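Local atomic coordinates of ferredoxin NADP reductase (Plasmodium falciparum, PDB entry 3JQQ), a protein that transfers electrons between ferredoxin and NADP(H) through a bound FAD, and may serve isoprenoid precursor synthesis in the apicoplast of the malaria parasite. Residues Y10-I24 against V35-K47. The protein carries 1 engineered substitution. Numbering follows the deposited sequence.
Sequences YTVKNPLKCKIVDKI and VYHLEINHNGLFK
A beta hairpin of the FAD-binding domain, interrupted by a classic beta bulge, pairs Lys19-Ile24 with His37-Asn41. Val21 and Asp22 both face Glu39: its carbonyl O takes a short bond from Val21 N (2.7 Å) and a weak one from Asp22 N (3.4 Å), while Glu39 N returns a bond to Asp22 O. Lys19 with Asn41 and Ile24 with His37 form hydrogen-bonded pairs on either side of the bulge. Beside it, Val21 brings CG2 to Asn41 CB, and a water donates to both Asp22 OD2 and Glu39 OE1, bridging two carboxylates whose like charges would otherwise probably repel. The other carboxylate oxygen of Glu39 is held by Asn113.

Lys23 lies across the Tyr36 ring. With CG anti to the backbone N (chi1 -178°) and the rest of the chain extended, it passes CG along Leu38 CD2 and sets CE over one face of the ring, 4.1 Å from the centroid. NZ follows in a cation-pi contact, 5.0 Å from that centroid, and also donates to carbonyl groups at the end of helix 137-144 and just beyond. On the same side of the sheet, Ile20 CD1 packs on Ile40 CG1 (3.9 Å).

Past the strand pairing, Cys18 SG rests on His42 CB (3.6 Å), and Leu16 CD2 wedges between Leu45 CB and the rim of the Phe46 ring. The Tyr10 and Phe46 rings meet rim to rim, their planes at 14°; Tyr10 OH gives Leu45 O a weak bond, and Leu16 CB covers one Tyr10 face. Strand 150-157 flanks 16-25 and strand 114-123 flanks 35-41, placing this bulged hairpin within the antiparallel beta barrel characteristic of the FAD domain in ferredoxin-NADP reductases.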
loop_
_atom_site.group_PDB
_atom_site.type_symbol
_atom_site.label_atom_id
_atom_site.label_comp_id
_atom_site.label_asym_id
_atom_site.label_seq_id
_atom_site.Cartn_x
_atom_site.Cartn_y
_atom_site.Cartn_z
ATOM N N TYR B 10 -4.670 25.100 -5.598
ATOM C CA TYR B 10 -4.871 25.056 -4.162
ATOM C C TYR B 10 -3.815 24.183 -3.509
ATOM O O TYR B 10 -3.500 23.095 -3.991
ATOM C CB TYR B 10 -6.284 24.577 -3.828
ATOM C CG TYR B 10 -7.331 25.496 -4.399
ATOM C CD1 TYR B 10 -7.977 25.190 -5.587
ATOM C CD2 TYR B 10 -7.641 26.697 -3.772
ATOM C CE1 TYR B 10 -8.921 26.040 -6.122
ATOM C CE2 TYR B 10 -8.584 27.553 -4.300
ATOM C CZ TYR B 10 -9.220 27.220 -5.473
ATOM O OH TYR B 10 -10.161 28.074 -6.008
ATOM N N THR B 11 -3.263 24.683 -2.413
ATOM C CA THR B 11 -2.172 24.015 -1.732
ATOM C C THR B 11 -2.527 23.815 -0.270
ATOM O O THR B 11 -3.619 24.173 0.170
ATOM C CB THR B 11 -0.885 24.845 -1.813
ATOM O OG1 THR B 11 -1.018 26.022 -1.006
ATOM C CG2 THR B 11 -0.608 25.252 -3.252
ATOM N N VAL B 12 -1.597 23.241 0.480
ATOM C CA VAL B 12 -1.790 23.053 1.905
ATOM C C VAL B 12 -1.815 24.416 2.586
ATOM O O VAL B 12 -2.333 24.559 3.694
ATOM C CB VAL B 12 -0.666 22.198 2.511
ATOM C CG1 VAL B 12 -1.182 21.425 3.711
ATOM C CG2 VAL B 12 -0.109 21.242 1.465
ATOM N N LYS B 13 -1.250 25.415 1.911
ATOM C CA LYS B 13 -1.216 26.783 2.427
ATOM C C LYS B 13 -2.544 27.500 2.197
ATOM O O LYS B 13 -3.028 28.217 3.073
ATOM C CB LYS B 13 -0.080 27.578 1.790
ATOM C CG LYS B 13 1.313 27.171 2.253
ATOM C CD LYS B 13 2.375 28.121 1.708
ATOM C CE LYS B 13 2.314 28.206 0.185
ATOM N NZ LYS B 13 3.305 29.169 -0.379
ATOM N N ASN B 14 -3.122 27.314 1.014
ATOM C CA ASN B 14 -4.444 27.864 0.718
ATOM C C ASN B 14 -5.408 26.800 0.196
ATOM O O ASN B 14 -5.698 26.758 -0.998
ATOM C CB ASN B 14 -4.352 29.031 -0.277
ATOM C CG ASN B 14 -4.059 28.573 -1.699
ATOM O OD1 ASN B 14 -3.325 27.610 -1.914
ATOM N ND2 ASN B 14 -4.632 29.269 -2.675
ATOM N N PRO B 15 -5.914 25.938 1.091
ATOM C CA PRO B 15 -6.841 24.904 0.648
ATOM C C PRO B 15 -8.207 25.500 0.317
ATOM O O PRO B 15 -8.591 26.521 0.891
ATOM C CB PRO B 15 -6.945 23.992 1.870
ATOM C CG PRO B 15 -6.734 24.904 3.022
ATOM C CD PRO B 15 -5.741 25.938 2.556
ATOM N N LEU B 16 -8.926 24.873 -0.608
ATOM C CA LEU B 16 -10.265 25.324 -0.974
ATOM C C LEU B 16 -11.318 24.686 -0.072
ATOM O O LEU B 16 -11.403 23.460 0.032
ATOM C CB LEU B 16 -10.567 25.009 -2.441
ATOM C CG LEU B 16 -11.959 25.406 -2.946
ATOM C CD1 LEU B 16 -12.176 26.904 -2.801
ATOM C CD2 LEU B 16 -12.159 24.969 -4.394
ATOM N N LYS B 17 -12.105 25.531 0.586
ATOM C CA LYS B 17 -13.189 25.091 1.457
ATOM C C LYS B 17 -14.373 24.610 0.626
ATOM O O LYS B 17 -14.928 25.368 -0.169
ATOM C CB LYS B 17 -13.625 26.240 2.368
ATOM C CG LYS B 17 -14.787 25.921 3.302
ATOM C CD LYS B 17 -15.107 27.122 4.189
ATOM C CE LYS B 17 -16.122 26.781 5.264
ATOM N NZ LYS B 17 -17.449 26.406 4.694
ATOM N N CYS B 18 -14.754 23.350 0.812
ATOM C CA CYS B 18 -15.837 22.752 0.034
ATOM C C CYS B 18 -16.925 22.182 0.928
ATOM O O CYS B 18 -16.790 22.160 2.151
ATOM C CB CYS B 18 -15.296 21.650 -0.880
ATOM S SG CYS B 18 -14.068 22.193 -2.088
ATOM N N LYS B 19 -18.006 21.717 0.307
ATOM C CA LYS B 19 -19.120 21.116 1.036
ATOM C C LYS B 19 -19.409 19.690 0.578
ATOM O O LYS B 19 -19.357 19.383 -0.613
ATOM C CB LYS B 19 -20.390 21.956 0.875
ATOM C CG LYS B 19 -20.464 23.184 1.772
ATOM C CD LYS B 19 -20.643 22.792 3.231
ATOM C CE LYS B 19 -20.985 24.001 4.089
ATOM N NZ LYS B 19 -20.900 23.691 5.543
ATOM N N ILE B 20 -19.725 18.831 1.541
ATOM C CA ILE B 20 -20.212 17.488 1.266
ATOM C C ILE B 20 -21.684 17.532 0.860
ATOM O O ILE B 20 -22.538 17.950 1.640
ATOM C CB ILE B 20 -20.081 16.597 2.515
ATOM C CG1 ILE B 20 -18.606 16.398 2.877
ATOM C CG2 ILE B 20 -20.780 15.257 2.293
ATOM C CD1 ILE B 20 -17.770 15.845 1.740
ATOM N N VAL B 21 -21.979 17.097 -0.368
ATOM C CA VAL B 21 -23.357 17.043 -0.853
ATOM C C VAL B 21 -23.980 15.664 -0.636
ATOM O O VAL B 21 -25.130 15.553 -0.215
ATOM C CB VAL B 21 -23.449 17.406 -2.344
ATOM C CG1 VAL B 21 -24.859 17.168 -2.858
ATOM C CG2 VAL B 21 -23.031 18.853 -2.561
ATOM N N ASP B 22 -23.221 14.616 -0.937
ATOM C CA ASP B 22 -23.686 13.259 -0.683
ATOM C C ASP B 22 -22.526 12.368 -0.256
ATOM O O ASP B 22 -21.357 12.679 -0.501
ATOM C CB ASP B 22 -24.395 12.678 -1.912
ATOM C CG ASP B 22 -25.544 11.744 -1.541
ATOM O OD1 ASP B 22 -25.678 11.388 -0.350
ATOM O OD2 ASP B 22 -26.317 11.368 -2.446
ATOM N N LYS B 23 -22.869 11.270 0.405
ATOM C CA LYS B 23 -21.898 10.315 0.911
ATOM C C LYS B 23 -22.539 8.944 0.751
ATOM O O LYS B 23 -23.544 8.641 1.392
ATOM C CB LYS B 23 -21.585 10.611 2.380
ATOM C CG LYS B 23 -20.541 9.702 3.016
ATOM C CD LYS B 23 -20.410 9.994 4.504
ATOM C CE LYS B 23 -19.534 8.966 5.193
ATOM N NZ LYS B 23 -19.441 9.201 6.660
ATOM N N ILE B 24 -21.969 8.129 -0.126
ATOM C CA ILE B 24 -22.629 6.919 -0.585
ATOM C C ILE B 24 -21.747 5.684 -0.448
ATOM O O ILE B 24 -20.581 5.695 -0.847
ATOM C CB ILE B 24 -23.031 7.058 -2.067
ATOM C CG1 ILE B 24 -24.154 8.088 -2.225
ATOM C CG2 ILE B 24 -23.432 5.710 -2.641
ATOM C CD1 ILE B 24 -24.401 8.500 -3.665
ATOM N N VAL B 35 -16.139 1.504 1.323
ATOM C CA VAL B 35 -15.712 2.635 0.510
ATOM C C VAL B 35 -16.850 3.606 0.204
ATOM O O VAL B 35 -17.950 3.208 -0.189
ATOM C CB VAL B 35 -14.926 2.193 -0.763
ATOM C CG1 VAL B 35 -15.180 0.720 -1.088
ATOM C CG2 VAL B 35 -15.241 3.095 -1.939
ATOM N N TYR B 36 -16.573 4.887 0.420
ATOM C CA TYR B 36 -17.586 5.918 0.287
ATOM C C TYR B 36 -17.344 6.800 -0.929
ATOM O O TYR B 36 -16.225 7.251 -1.181
ATOM C CB TYR B 36 -17.683 6.753 1.574
ATOM C CG TYR B 36 -18.258 5.967 2.730
ATOM C CD1 TYR B 36 -17.430 5.379 3.680
ATOM C CD2 TYR B 36 -19.630 5.781 2.854
ATOM C CE1 TYR B 36 -17.954 4.640 4.730
ATOM C CE2 TYR B 36 -20.164 5.043 3.901
ATOM C CZ TYR B 36 -19.318 4.475 4.833
ATOM O OH TYR B 36 -19.836 3.742 5.875
ATOM N N HIS B 37 -18.409 7.009 -1.694
ATOM C CA HIS B 37 -18.414 7.949 -2.801
ATOM C C HIS B 37 -18.872 9.299 -2.267
ATOM O O HIS B 37 -19.986 9.423 -1.758
ATOM C CB HIS B 37 -19.368 7.453 -3.889
ATOM C CG HIS B 37 -19.762 8.497 -4.887
ATOM N ND1 HIS B 37 -18.984 8.814 -5.980
ATOM C CD2 HIS B 37 -20.867 9.276 -4.975
ATOM C CE1 HIS B 37 -19.588 9.749 -6.693
ATOM N NE2 HIS B 37 -20.732 10.047 -6.105
ATOM N N LEU B 38 -18.007 10.304 -2.361
ATOM C CA LEU B 38 -18.341 11.639 -1.878
ATOM C C LEU B 38 -18.700 12.562 -3.034
ATOM O O LEU B 38 -17.919 12.721 -3.968
ATOM C CB LEU B 38 -17.166 12.249 -1.103
ATOM C CG LEU B 38 -16.628 11.548 0.148
ATOM C CD1 LEU B 38 -15.440 12.310 0.715
ATOM C CD2 LEU B 38 -17.720 11.405 1.201
ATOM N N GLU B 39 -19.881 13.170 -2.976
ATOM C CA GLU B 39 -20.188 14.264 -3.886
ATOM C C GLU B 39 -19.814 15.565 -3.189
ATOM O O GLU B 39 -20.245 15.822 -2.064
ATOM C CB GLU B 39 -21.661 14.263 -4.318
ATOM C CG GLU B 39 -21.902 15.054 -5.608
ATOM C CD GLU B 39 -23.336 14.983 -6.111
ATOM O OE1 GLU B 39 -23.994 13.938 -5.918
ATOM O OE2 GLU B 39 -23.798 15.978 -6.713
ATOM N N ILE B 40 -18.993 16.374 -3.852
ATOM C CA ILE B 40 -18.436 17.572 -3.236
ATOM C C ILE B 40 -18.727 18.840 -4.037
ATOM O O ILE B 40 -18.429 18.921 -5.226
ATOM C CB ILE B 40 -16.920 17.432 -3.024
ATOM C CG1 ILE B 40 -16.628 16.359 -1.969
ATOM C CG2 ILE B 40 -16.314 18.770 -2.610
ATOM C CD1 ILE B 40 -15.157 16.110 -1.736
ATOM N N ASN B 41 -19.327 19.828 -3.365
ATOM C CA ASN B 41 -19.607 21.125 -3.973
ATOM C C ASN B 41 -18.453 22.085 -3.720
ATOM O O ASN B 41 -18.155 22.434 -2.577
ATOM C CB ASN B 41 -20.920 21.703 -3.434
ATOM C CG ASN B 41 -21.368 22.953 -4.181
ATOM O OD1 ASN B 41 -20.607 23.912 -4.346
ATOM N ND2 ASN B 41 -22.620 22.959 -4.637
ATOM N N HIS B 42 -17.806 22.497 -4.797
ATOM C CA HIS B 42 -16.638 23.358 -4.712
ATOM C C HIS B 42 -16.950 24.715 -5.355
ATOM O O HIS B 42 -16.054 25.534 -5.566
ATOM C CB HIS B 42 -15.460 22.691 -5.420
ATOM C CG HIS B 42 -15.756 22.302 -6.836
ATOM N ND1 HIS B 42 -15.566 23.164 -7.901
ATOM C CD2 HIS B 42 -16.244 21.148 -7.369
ATOM C CE1 HIS B 42 -15.915 22.555 -9.027
ATOM N NE2 HIS B 42 -16.332 21.337 -8.733
ATOM N N ASN B 43 -18.230 24.926 -5.660
ATOM C CA ASN B 43 -18.721 26.167 -6.267
ATOM C C ASN B 43 -18.051 26.535 -7.588
ATOM O O ASN B 43 -17.832 27.713 -7.878
ATOM C CB ASN B 43 -18.648 27.334 -5.277
ATOM C CG ASN B 43 -19.889 27.444 -4.415
ATOM O OD1 ASN B 43 -20.880 26.755 -4.651
ATOM N ND2 ASN B 43 -19.844 28.314 -3.414
ATOM N N GLY B 44 -17.744 25.516 -8.387
ATOM C CA GLY B 44 -17.080 25.707 -9.671
ATOM C C GLY B 44 -15.640 26.174 -9.553
ATOM O O GLY B 44 -14.957 26.356 -10.560
ATOM N N LEU B 45 -15.174 26.356 -8.319
ATOM C CA LEU B 45 -13.847 26.917 -8.052
ATOM C C LEU B 45 -12.673 25.946 -8.209
ATOM O O LEU B 45 -11.552 26.370 -8.491
ATOM C CB LEU B 45 -13.808 27.536 -6.654
ATOM C CG LEU B 45 -13.985 29.050 -6.525
ATOM C CD1 LEU B 45 -14.851 29.622 -7.646
ATOM C CD2 LEU B 45 -14.555 29.392 -5.159
ATOM N N PHE B 46 -12.916 24.656 -8.001
ATOM C CA PHE B 46 -11.845 23.670 -8.128
ATOM C C PHE B 46 -11.667 23.264 -9.588
ATOM O O PHE B 46 -12.585 22.730 -10.220
ATOM C CB PHE B 46 -12.115 22.441 -7.260
ATOM C CG PHE B 46 -10.894 21.610 -6.999
ATOM C CD1 PHE B 46 -10.028 21.940 -5.969
ATOM C CD2 PHE B 46 -10.610 20.501 -7.788
ATOM C CE1 PHE B 46 -8.903 21.184 -5.723
ATOM C CE2 PHE B 46 -9.481 19.738 -7.546
ATOM C CZ PHE B 46 -8.627 20.078 -6.513
ATOM N N LYS B 47 -10.479 23.523 -10.122
ATOM C CA LYS B 47 -10.208 23.272 -11.533
ATOM C C LYS B 47 -9.358 22.027 -11.703
ATOM O O LYS B 47 -8.355 21.840 -11.003
ATOM C CB LYS B 47 -9.499 24.480 -12.151
ATOM C CG LYS B 47 -10.310 25.764 -12.109
ATOM C CD LYS B 47 -11.349 25.793 -13.218
ATOM C CE LYS B 47 -12.136 27.095 -13.199
ATOM N NZ LYS B 47 -13.004 27.227 -14.403
HETATM O O HOH W 1 -25.916 12.545 -4.705
#